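Long-range contacts in FAD-dependent oxidoreductase (Actinomadura kijaniata, PDB 4KCF), which probably uses a flavin and molecular oxygen to oxidise the amino group of a dTDP-linked 3-aminosugar, an N-oxygenation that belongs to the making of the kijanose of kijanimicin: residues Gly81-Ala86 and Met119-Gly124; Ile160-Thr165 and Gly182-Val187; Leu226-Gly231 and Thr239-Phe244. One frame throughout, in Å; residues are numbered along the deposited sequence.

Contact 1: residues Gly81-Ala86 and Met119-Gly124. With AKM ([(2R,4S,6R)-4-azanyl-4,6-dimethyl-5,5-bis(oxidanyl)oxan-2-yl] [[(2R,3S,5R)-5-[5-methyl-2,4-bis(oxidanylidene)pyrimidin-1-yl]-3-oxidanyl-oxolan-2-yl]methoxy-oxidanyl-phosphoryl] hydrogen phosphate), chain B; FMN (flavin mononucleotide), chain C.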
# COMPACT_ATOMS: atom_id res chain seq x y z
N GLY A 81 -7.17 -1.25 -13.42
CA GLY A 81 -6.49 -2.38 -14.03
C GLY A 81 -5.10 -2.09 -14.55
O GLY A 81 -4.51 -2.92 -15.26
N ALA A 82 -4.55 -0.95 -14.15
CA ALA A 82 -3.20 -0.57 -14.59
C ALA A 82 -2.12 -1.63 -14.42
O ALA A 82 -1.25 -1.73 -15.28
CB ALA A 82 -2.77 0.76 -13.94
N THR A 83 -2.13 -2.38 -13.33
CA THR A 83 -1.10 -3.41 -13.11
C THR A 83 -1.56 -4.84 -13.42
O THR A 83 -0.92 -5.82 -13.02
CB THR A 83 -0.52 -3.38 -11.67
OG1 THR A 83 -1.61 -3.48 -10.75
CG2 THR A 83 0.26 -2.05 -11.44
N VAL A 84 -2.65 -4.99 -14.16
CA VAL A 84 -3.01 -6.32 -14.68
C VAL A 84 -2.11 -6.63 -15.88
O VAL A 84 -1.89 -5.73 -16.68
CB VAL A 84 -4.48 -6.33 -15.11
CG1 VAL A 84 -4.85 -7.73 -15.65
CG2 VAL A 84 -5.36 -5.97 -13.93
N PRO A 85 -1.58 -7.86 -16.00
CA PRO A 85 -0.82 -8.14 -17.23
C PRO A 85 -1.48 -7.70 -18.53
O PRO A 85 -2.72 -7.73 -18.66
CB PRO A 85 -0.65 -9.66 -17.19
CG PRO A 85 -0.45 -9.88 -15.71
CD PRO A 85 -1.46 -8.99 -15.05
N ALA A 86 -0.64 -7.24 -19.45
CA ALA A 86 -1.12 -6.86 -20.76
C ALA A 86 -1.90 -8.02 -21.40
O ALA A 86 -2.91 -7.78 -22.05
CB ALA A 86 0.07 -6.45 -21.67
N MET A 119 -3.60 -0.16 -2.75
CA MET A 119 -4.04 -1.54 -2.48
C MET A 119 -4.43 -2.29 -3.78
O MET A 119 -4.08 -3.46 -3.98
CB MET A 119 -5.17 -1.62 -1.46
CG MET A 119 -5.08 -0.75 -0.18
SD MET A 119 -3.63 -1.29 0.73
CE MET A 119 -3.69 -0.01 2.01
N GLN A 120 -5.15 -1.58 -4.64
CA GLN A 120 -5.52 -2.09 -5.97
C GLN A 120 -4.30 -2.33 -6.86
O GLN A 120 -4.25 -3.36 -7.51
CB GLN A 120 -6.50 -1.14 -6.67
CG GLN A 120 -7.00 -1.61 -8.08
CD GLN A 120 -8.18 -2.60 -7.95
OE1 GLN A 120 -8.50 -3.03 -6.86
NE2 GLN A 120 -8.82 -2.94 -9.06
N LEU A 121 -3.34 -1.40 -6.95
CA LEU A 121 -2.22 -1.62 -7.88
C LEU A 121 -1.27 -2.73 -7.41
O LEU A 121 -0.78 -3.59 -8.17
CB LEU A 121 -1.49 -0.31 -8.20
CG LEU A 121 -2.34 0.78 -8.85
CD1 LEU A 121 -1.49 1.97 -9.33
CD2 LEU A 121 -3.19 0.28 -10.03
N SER A 122 -1.05 -2.75 -6.11
CA SER A 122 -0.31 -3.83 -5.48
C SER A 122 -0.95 -5.17 -5.88
O SER A 122 -0.22 -6.08 -6.23
CB SER A 122 -0.36 -3.64 -3.96
OG SER A 122 -0.02 -4.86 -3.29
N ARG A 123 -2.28 -5.29 -5.80
CA ARG A 123 -2.94 -6.59 -6.05
C ARG A 123 -2.77 -7.07 -7.49
O ARG A 123 -2.61 -8.26 -7.77
CB ARG A 123 -4.44 -6.50 -5.76
CG ARG A 123 -5.17 -7.84 -5.96
CD ARG A 123 -4.71 -8.81 -4.87
NE ARG A 123 -4.82 -8.17 -3.57
CZ ARG A 123 -4.36 -8.67 -2.43
NH1 ARG A 123 -4.51 -7.97 -1.30
NH2 ARG A 123 -3.76 -9.85 -2.43
N GLY A 124 -2.82 -6.11 -8.40
CA GLY A 124 -2.53 -6.39 -9.80
C GLY A 124 -1.19 -7.07 -9.94
O GLY A 124 -1.10 -8.08 -10.66
O2P AKM B . 1.83 -9.33 1.43
P AKM B . 1.30 -10.73 1.11
O1P AKM B . 1.60 -11.85 2.07
OPP AKM B . -0.29 -10.68 1.00
P2 AKM B . -1.22 -9.58 0.31
O3P AKM B . -2.54 -10.31 0.11
O1 AKM B . -1.46 -8.49 1.45
C1 AKM B . -0.88 -7.19 1.47
C2 AKM B . -0.98 -6.60 2.89
C3 AKM B . -0.74 -5.09 2.84
C3M AKM B . 0.79 -5.01 2.75
N3 AKM B . -1.17 -4.45 4.09
C4 AKM B . -1.54 -4.37 1.75
O4A AKM B . -2.87 -4.06 2.20
O4B AKM B . -0.95 -3.09 1.48
C5 AKM B . -2.02 -5.19 0.55
C6 AKM B . -2.10 -4.57 -0.84
O5 AKM B . -1.65 -6.57 0.45
O4P AKM B . -0.66 -8.88 -0.92
O5' AKM B . 1.90 -11.12 -0.33
C5' AKM B . 1.58 -12.42 -0.82
C4' AKM B . 1.52 -12.22 -2.32
C3' AKM B . 1.05 -13.46 -3.09
O3' AKM B . -0.33 -13.29 -3.39
C2' AKM B . 1.84 -13.47 -4.39
C1' AKM B . 2.93 -12.40 -4.20
O4' AKM B . 2.83 -11.97 -2.83
N11 AKM B . 4.31 -12.81 -4.49
C21 AKM B . 5.01 -12.10 -5.36
O21 AKM B . 4.42 -11.07 -6.02
N31 AKM B . 6.29 -12.38 -5.68
C41 AKM B . 6.89 -13.40 -5.04
O41 AKM B . 8.18 -13.72 -5.30
C51 AKM B . 6.17 -14.18 -4.03
C5A AKM B . 6.86 -15.31 -3.31
C61 AKM B . 4.85 -13.83 -3.80
N1 FMN C . -3.64 -3.13 6.51
C2 FMN C . -4.17 -3.97 5.58
O2 FMN C . -3.91 -5.20 5.73
N3 FMN C . -4.92 -3.49 4.55
C4 FMN C . -5.17 -2.16 4.53
O4 FMN C . -5.93 -1.65 3.52
C4A FMN C . -4.60 -1.27 5.47
N5 FMN C . -4.80 0.08 5.45
C5A FMN C . -4.27 0.86 6.44
C6 FMN C . -4.50 2.24 6.41
C7 FMN C . -3.95 3.07 7.40
C7M FMN C . -4.21 4.55 7.37
C8 FMN C . -3.14 2.49 8.49
C8M FMN C . -2.52 3.31 9.60
C9 FMN C . -2.95 1.11 8.47
C9A FMN C . -3.49 0.29 7.46
N10 FMN C . -3.30 -1.06 7.50
C10 FMN C . -3.82 -1.80 6.49
C1' FMN C . -2.57 -1.80 8.56
C2' FMN C . -1.16 -1.60 9.09
O2' FMN C . -0.51 -2.16 7.95
C3' FMN C . -0.69 -2.16 10.47
O3' FMN C . -1.00 -3.56 10.70
C4' FMN C . -1.02 -1.50 11.84
O4' FMN C . -1.51 -0.14 11.99
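T83 meets G124 where a loop runs up against helix 111-133, their CA atoms 4.7 Å apart. The loop, between helices 68-76 and 96-109, makes a type I beta turn from G81 to V84, closed by V84 N to G81 O, and this turn presents T83 to the helix. The T83 hydroxyl does most of the work: OG1 donates to L121 O at 2.7 Å, in the plane of that carbonyl and on a lone pair, with a C=O...donor angle of 116°. A chi1 of 55° sets OG1 between the backbone N and the carbonyl carbon of T83, facing the helix. With no side chain on G124, the hydroxyl can come close: T83 OG1 is 3.2 Å from G124 CA. Beside the bond, the CD2 methyl of L121 touches the CB of A82 at 4.0 Å, and the T83 and L121 side chains cross at about a right angle. All this is buried in the helical N-terminal domain of the acyl-CoA dehydrogenase fold, and the same helix also carries residues that face the sugar nucleotide. R123, its chain bent at chi2 and chi3, brings its guanidinium edge-on to this ligand: NH2 donates to AKM O3P at 2.9 Å, while NH1 adds a weak bond to the same oxygen. M119 reaches between the two ligands, its SD 3.2 Å from AKM O4A and its CE 3.2 Å from FMN O4. S122 OG hydrogen-bonds S274 O and also lies against the sugar methyl AKM C6. The amide of Q120 is held by M80 O, A154 O and V156 N.

Contact 2: residues Ile160-Thr165 and Gly182-Val187. With FMN (flavin mononucleotide), chain C; AKM ([(2R,4S,6R)-4-azanyl-4,6-dimethyl-5,5-bis(oxidanyl)oxan-2-yl] [[(2R,3S,5R)-5-[5-methyl-2,4-bis(oxidanylidene)pyrimidin-1-yl]-3-oxidanyl-oxolan-2-yl]methoxy-oxidanyl-phosphoryl] hydrogen phosphate), chain B.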
# COMPACT_ATOMS: atom_id res chain seq x y z
N ILE A 160 -5.59 -7.75 6.65
CA ILE A 160 -4.54 -8.57 7.26
C ILE A 160 -4.63 -8.67 8.77
O ILE A 160 -4.49 -9.75 9.34
CB ILE A 160 -3.08 -8.15 6.89
CG1 ILE A 160 -2.83 -8.21 5.38
CG2 ILE A 160 -2.06 -8.90 7.77
CD1 ILE A 160 -2.80 -9.57 4.69
N LYS A 161 -4.83 -7.53 9.43
CA LYS A 161 -4.73 -7.46 10.88
C LYS A 161 -6.06 -7.71 11.57
O LYS A 161 -7.02 -6.97 11.34
CB LYS A 161 -4.30 -6.05 11.31
CG LYS A 161 -4.10 -5.85 12.80
CD LYS A 161 -3.54 -4.46 13.09
CE LYS A 161 -2.32 -4.55 14.04
NZ LYS A 161 -2.69 -5.22 15.32
N ASP A 162 -6.09 -8.71 12.45
CA ASP A 162 -7.27 -8.96 13.29
C ASP A 162 -7.56 -7.82 14.25
O ASP A 162 -6.63 -7.21 14.80
CB ASP A 162 -7.10 -10.24 14.11
CG ASP A 162 -7.12 -11.46 13.24
OD1 ASP A 162 -7.72 -11.36 12.16
OD2 ASP A 162 -6.50 -12.49 13.62
N HIS A 163 -8.84 -7.50 14.40
CA HIS A 163 -9.34 -6.71 15.52
C HIS A 163 -8.97 -7.43 16.84
O HIS A 163 -8.82 -8.65 16.87
CB HIS A 163 -10.83 -6.43 15.33
CG HIS A 163 -11.44 -5.59 16.41
ND1 HIS A 163 -11.60 -4.23 16.30
CD2 HIS A 163 -11.97 -5.94 17.61
CE1 HIS A 163 -12.20 -3.77 17.39
NE2 HIS A 163 -12.43 -4.79 18.19
N HIS A 164 -8.77 -6.66 17.91
CA HIS A 164 -8.29 -7.19 19.19
C HIS A 164 -9.24 -8.26 19.75
O HIS A 164 -8.77 -9.23 20.36
CB HIS A 164 -7.91 -6.11 20.22
CG HIS A 164 -9.04 -5.26 20.73
ND1 HIS A 164 -9.80 -5.62 21.82
CD2 HIS A 164 -9.53 -4.07 20.32
CE1 HIS A 164 -10.72 -4.69 22.04
NE2 HIS A 164 -10.57 -3.73 21.15
N THR A 165 -10.54 -8.10 19.49
CA THR A 165 -11.57 -9.01 19.98
C THR A 165 -11.56 -10.36 19.27
O THR A 165 -12.23 -11.27 19.71
CB THR A 165 -13.02 -8.42 19.87
OG1 THR A 165 -13.37 -8.20 18.50
CG2 THR A 165 -13.21 -7.10 20.65
N GLY A 182 -14.61 -14.04 12.20
CA GLY A 182 -13.63 -13.07 12.67
C GLY A 182 -13.95 -11.65 12.27
O GLY A 182 -15.11 -11.31 12.01
N ARG A 183 -12.92 -10.81 12.29
CA ARG A 183 -13.00 -9.37 12.06
C ARG A 183 -11.59 -8.84 11.78
O ARG A 183 -10.62 -9.24 12.44
CB ARG A 183 -13.77 -8.63 13.16
CG ARG A 183 -13.13 -7.35 13.64
CD ARG A 183 -13.91 -6.05 13.60
NE ARG A 183 -14.82 -5.93 14.72
CZ ARG A 183 -15.29 -4.82 15.29
NH1 ARG A 183 -14.97 -3.56 15.01
NH2 ARG A 183 -16.12 -5.03 16.29
N LYS A 184 -11.49 -8.03 10.73
CA LYS A 184 -10.21 -7.42 10.36
C LYS A 184 -10.39 -5.95 10.64
O LYS A 184 -11.49 -5.39 10.49
CB LYS A 184 -9.88 -7.65 8.88
CG LYS A 184 -9.45 -9.06 8.49
CD LYS A 184 -8.34 -9.57 9.44
CE LYS A 184 -7.75 -10.86 8.87
NZ LYS A 184 -6.73 -11.43 9.81
N THR A 185 -9.32 -5.31 11.10
CA THR A 185 -9.35 -3.86 11.27
C THR A 185 -8.46 -3.20 10.20
O THR A 185 -7.57 -3.84 9.66
CB THR A 185 -9.04 -3.44 12.74
OG1 THR A 185 -9.17 -2.01 12.86
CG2 THR A 185 -7.64 -3.91 13.16
N LEU A 186 -8.73 -1.94 9.86
CA LEU A 186 -7.87 -1.16 8.94
C LEU A 186 -7.92 -1.75 7.53
O LEU A 186 -6.96 -2.38 7.08
CB LEU A 186 -6.44 -1.01 9.49
CG LEU A 186 -6.40 -0.53 10.95
CD1 LEU A 186 -4.98 -0.62 11.52
CD2 LEU A 186 -6.88 0.92 11.05
N VAL A 187 -9.04 -1.62 6.83
CA VAL A 187 -9.16 -2.21 5.49
C VAL A 187 -9.45 -1.04 4.58
O VAL A 187 -10.61 -0.68 4.42
CB VAL A 187 -10.32 -3.24 5.36
CG1 VAL A 187 -10.28 -3.90 3.97
CG2 VAL A 187 -10.19 -4.35 6.41
N1 FMN C . -3.64 -3.13 6.51
C2 FMN C . -4.17 -3.97 5.58
O2 FMN C . -3.91 -5.20 5.73
N3 FMN C . -4.92 -3.49 4.55
C4 FMN C . -5.17 -2.16 4.53
O4 FMN C . -5.93 -1.65 3.52
C4A FMN C . -4.60 -1.27 5.47
N5 FMN C . -4.80 0.08 5.45
C5A FMN C . -4.27 0.86 6.44
C6 FMN C . -4.50 2.24 6.41
C7 FMN C . -3.95 3.07 7.40
C7M FMN C . -4.21 4.55 7.37
C8 FMN C . -3.14 2.49 8.49
C8M FMN C . -2.52 3.31 9.60
C9 FMN C . -2.95 1.11 8.47
C9A FMN C . -3.49 0.29 7.46
N10 FMN C . -3.30 -1.06 7.50
C10 FMN C . -3.82 -1.80 6.49
C1' FMN C . -2.57 -1.80 8.56
C2' FMN C . -1.16 -1.60 9.09
O2' FMN C . -0.51 -2.16 7.95
C3' FMN C . -0.69 -2.16 10.47
O3' FMN C . -1.00 -3.56 10.70
C4' FMN C . -1.02 -1.50 11.84
O4' FMN C . -1.51 -0.14 11.99
O2P AKM B . 1.83 -9.33 1.43
P AKM B . 1.30 -10.73 1.11
O1P AKM B . 1.60 -11.85 2.07
OPP AKM B . -0.29 -10.68 1.00
P2 AKM B . -1.22 -9.58 0.31
O3P AKM B . -2.54 -10.31 0.11
O1 AKM B . -1.46 -8.49 1.45
C1 AKM B . -0.88 -7.19 1.47
C2 AKM B . -0.98 -6.60 2.89
C3 AKM B . -0.74 -5.09 2.84
C3M AKM B . 0.79 -5.01 2.75
N3 AKM B . -1.17 -4.45 4.09
C4 AKM B . -1.54 -4.37 1.75
O4A AKM B . -2.87 -4.06 2.20
O4B AKM B . -0.95 -3.09 1.48
C5 AKM B . -2.02 -5.19 0.55
C6 AKM B . -2.10 -4.57 -0.84
O5 AKM B . -1.65 -6.57 0.45
O4P AKM B . -0.66 -8.88 -0.92
O5' AKM B . 1.90 -11.12 -0.33
C5' AKM B . 1.58 -12.42 -0.82
C4' AKM B . 1.52 -12.22 -2.32
C3' AKM B . 1.05 -13.46 -3.09
O3' AKM B . -0.33 -13.29 -3.39
C2' AKM B . 1.84 -13.47 -4.39
C1' AKM B . 2.93 -12.40 -4.20
O4' AKM B . 2.83 -11.97 -2.83
N11 AKM B . 4.31 -12.81 -4.49
C21 AKM B . 5.01 -12.10 -5.36
O21 AKM B . 4.42 -11.07 -6.02
N31 AKM B . 6.29 -12.38 -5.68
C41 AKM B . 6.89 -13.40 -5.04
O41 AKM B . 8.18 -13.72 -5.30
C51 AKM B . 6.17 -14.18 -4.03
C5A AKM B . 6.86 -15.31 -3.31
C61 AKM B . 4.85 -13.83 -3.80
O HOH W 1 -5.89 -5.05 8.06
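The imidazole of H163 and the guanidinium of R183 lie one on the other, centres 3.9 Å apart and planes at 18°, with R183 CZ over the middle of the ring. Both side chains run the same way, the extended chi1 of H163 (-178°) carrying its ring out over the guanidinium. D241 engages the pair from the neighbouring strand, by a salt bridge to R183 NH1 and a weak hydrogen bond from H163 ND1. K184 bends at chi2 and sends NZ to D162 and I160. The salt bridge from K184 NZ to D162 OD1 is 2.6 Å long, and NZ approaches from above the carboxylate plane. The ammonium also donates to I160 O at 2.8 Å, well out of that carbonyl's plane, and to N199 O. Between the two clusters, D162 and K184 form a single beta bridge: T185 N gives a nearly linear bond to K161 O at 2.8 Å, and H163 N one to R183 O at 3.2 Å. Water 1 accepts from K161 N and donates to T185 O. This is the beta-sheet middle domain of the acyl-CoA dehydrogenase fold, where loop 160-165 follows strand 156-159. At the flavin end I160 N makes a weak bond to FMN O2, and L186 O comes 3.1 Å from FMN C4A. With carboxylate and two carbonyl oxygens around it, K184 probably stays protonated, and its charge would help hold the flavin-binding loop to the strand.

Contact 3: residues Leu226-Gly231 and Thr239-Phe244. With FMN (flavin mononucleotide), chain C.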
# COMPACT_ATOMS: atom_id res chain seq x y z
N LEU A 226 -18.02 -2.21 8.08
CA LEU A 226 -18.40 -1.19 9.05
C LEU A 226 -18.11 0.22 8.52
O LEU A 226 -17.64 0.42 7.40
CB LEU A 226 -17.75 -1.49 10.40
CG LEU A 226 -18.03 -2.86 11.06
CD1 LEU A 226 -17.48 -3.02 12.51
CD2 LEU A 226 -19.55 -3.11 11.14
N ASP A 227 -18.41 1.23 9.33
CA ASP A 227 -18.24 2.59 8.89
C ASP A 227 -17.57 3.30 10.07
O ASP A 227 -18.01 4.39 10.44
CB ASP A 227 -19.61 3.21 8.58
CG ASP A 227 -19.51 4.61 7.99
OD1 ASP A 227 -18.48 4.98 7.40
OD2 ASP A 227 -20.49 5.37 8.10
N ASN A 228 -16.54 2.70 10.66
CA ASN A 228 -15.97 3.28 11.87
C ASN A 228 -14.53 3.78 11.65
O ASN A 228 -13.69 3.53 12.51
CB ASN A 228 -15.93 2.15 12.90
CG ASN A 228 -15.07 0.99 12.39
OD1 ASN A 228 -14.97 0.77 11.19
ND2 ASN A 228 -14.40 0.30 13.29
N TRP A 229 -14.19 4.38 10.50
CA TRP A 229 -12.80 4.83 10.26
C TRP A 229 -12.82 6.26 10.71
O TRP A 229 -13.46 7.07 10.06
CB TRP A 229 -12.36 4.83 8.78
CG TRP A 229 -10.97 5.44 8.52
CD1 TRP A 229 -10.61 6.28 7.49
CD2 TRP A 229 -9.77 5.25 9.31
NE1 TRP A 229 -9.28 6.64 7.61
CE2 TRP A 229 -8.74 6.01 8.71
CE3 TRP A 229 -9.49 4.55 10.50
CZ2 TRP A 229 -7.44 6.05 9.23
CZ3 TRP A 229 -8.19 4.57 11.02
CH2 TRP A 229 -7.18 5.34 10.38
N ASP A 230 -12.08 6.60 11.76
CA ASP A 230 -11.93 7.97 12.21
C ASP A 230 -10.43 8.25 12.40
O ASP A 230 -9.83 7.99 13.48
CB ASP A 230 -12.72 8.18 13.50
CG ASP A 230 -12.85 9.64 13.87
OD1 ASP A 230 -12.68 10.53 13.01
OD2 ASP A 230 -13.09 9.95 15.05
N GLY A 231 -9.80 8.73 11.34
CA GLY A 231 -8.33 8.74 11.36
C GLY A 231 -7.73 10.06 11.82
O GLY A 231 -8.38 11.09 11.66
N THR A 239 -10.77 3.32 5.69
CA THR A 239 -9.96 2.32 6.38
C THR A 239 -10.74 1.72 7.57
O THR A 239 -10.31 1.77 8.73
CB THR A 239 -8.55 2.90 6.73
OG1 THR A 239 -7.90 3.26 5.51
CG2 THR A 239 -7.60 1.91 7.45
N VAL A 240 -11.89 1.12 7.23
CA VAL A 240 -12.83 0.57 8.20
C VAL A 240 -12.56 -0.87 8.62
O VAL A 240 -11.66 -1.52 8.09
CB VAL A 240 -14.28 0.66 7.68
CG1 VAL A 240 -14.61 2.10 7.41
CG2 VAL A 240 -14.44 -0.26 6.42
N ASP A 241 -13.29 -1.35 9.62
CA ASP A 241 -13.19 -2.74 10.02
C ASP A 241 -14.14 -3.52 9.13
O ASP A 241 -15.12 -2.94 8.63
CB ASP A 241 -13.64 -2.91 11.47
CG ASP A 241 -12.56 -2.49 12.46
OD1 ASP A 241 -11.69 -1.65 12.16
OD2 ASP A 241 -12.55 -3.09 13.56
N ILE A 242 -13.88 -4.81 8.95
CA ILE A 242 -14.84 -5.72 8.30
C ILE A 242 -15.06 -6.94 9.19
O ILE A 242 -14.13 -7.41 9.84
CB ILE A 242 -14.41 -6.09 6.86
CG1 ILE A 242 -13.16 -6.97 6.92
CG2 ILE A 242 -14.19 -4.82 6.05
CD1 ILE A 242 -12.41 -7.03 5.62
N VAL A 243 -16.30 -7.42 9.25
CA VAL A 243 -16.68 -8.52 10.13
C VAL A 243 -17.09 -9.77 9.34
O VAL A 243 -17.76 -9.63 8.32
CB VAL A 243 -17.78 -8.08 11.11
CG1 VAL A 243 -18.17 -9.22 12.04
CG2 VAL A 243 -17.29 -6.85 11.90
N PHE A 244 -16.65 -10.95 9.75
CA PHE A 244 -17.05 -12.20 9.10
C PHE A 244 -17.76 -13.03 10.14
O PHE A 244 -17.22 -13.35 11.21
CB PHE A 244 -15.87 -13.00 8.58
CG PHE A 244 -14.81 -12.13 7.99
CD1 PHE A 244 -14.93 -11.64 6.71
CD2 PHE A 244 -13.66 -11.84 8.72
CE1 PHE A 244 -13.93 -10.86 6.14
CE2 PHE A 244 -12.68 -11.03 8.18
CZ PHE A 244 -12.81 -10.55 6.88
N1 FMN C . -3.64 -3.13 6.51
C2 FMN C . -4.17 -3.97 5.58
O2 FMN C . -3.91 -5.20 5.73
N3 FMN C . -4.92 -3.49 4.55
C4 FMN C . -5.17 -2.16 4.53
O4 FMN C . -5.93 -1.65 3.52
C4A FMN C . -4.60 -1.27 5.47
N5 FMN C . -4.80 0.08 5.45
C5A FMN C . -4.27 0.86 6.44
C6 FMN C . -4.50 2.24 6.41
C7 FMN C . -3.95 3.07 7.40
C7M FMN C . -4.21 4.55 7.37
C8 FMN C . -3.14 2.49 8.49
C8M FMN C . -2.52 3.31 9.60
C9 FMN C . -2.95 1.11 8.47
C9A FMN C . -3.49 0.29 7.46
N10 FMN C . -3.30 -1.06 7.50
C10 FMN C . -3.82 -1.80 6.49
C1' FMN C . -2.57 -1.80 8.56
C2' FMN C . -1.16 -1.60 9.09
O2' FMN C . -0.51 -2.16 7.95
C3' FMN C . -0.69 -2.16 10.47
O3' FMN C . -1.00 -3.56 10.70
C4' FMN C . -1.02 -1.50 11.84
O4' FMN C . -1.51 -0.14 11.99
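L226 and D241 face each other at the start of a loop that turns back beside strand 240-244, the touching parts running at 153° to one another, and L226 N donates to D241 O at 3.0 Å. The next link comes from a side chain: N228 OD1 accepts from D241 N at 3.1 Å, in the amide plane and on a lone pair, with an N-H...O angle of 170°. A chi1 of 59° places N228 CG between the backbone N and carbonyl carbon, and from there OD1 reaches D241 N. The N228 amide and D241 carboxylate planes are nearly perpendicular, while the carboxylate itself is hydrogen-bonded by T185 OG1. In the beta-sheet middle domain of the acyl-CoA dehydrogenase fold, the one backbone bond, from L226 N, extends the antiparallel pairing of strands 223-225 and 240-244 by a step, and N228 then supplies a side-chain acceptor. Farther along, W229 swings its indole over T239 with CG anti to the backbone N. T239 CB sits 3.7 Å from the centroid of the five-membered ring of W229, almost on the normal, a CH-pi contact; G231 N lies over the opposite face. M234 O takes the hydrogen of W229 NE1, which helps fix the rotation of the indole. From T239 the CG2 methyl goes on to FMN C6 at 3.3 Å, and OG1 hydrogen-bonds S237 and S188. V240 packs its CG1 on W229 CB at 3.8 Å, and L226 CD1 meets V243 CG2 at 3.9 Å.

Overall arrangement
From the N terminus, contact 1 closes first, where helix 111-133 comes back against the loop that follows helix 68-76, inside the N-terminal helical domain. The chain then enters the sheet: contact 2 closes the excursion from 160-165 through strand 169-172 to strand 178-187, and contact 3 the shorter loop from 226-231 to strand 240-244. The three follow in series, none nested or crossed. Contacts 2 and 3 touch, centres about 9 Å apart, because strands 178-187 and 240-244 are neighbours in one sheet. Contact 1 lies about 24 Å from either, between centres, yet all three reach FMN, and contacts 1 and 2 both touch AKM.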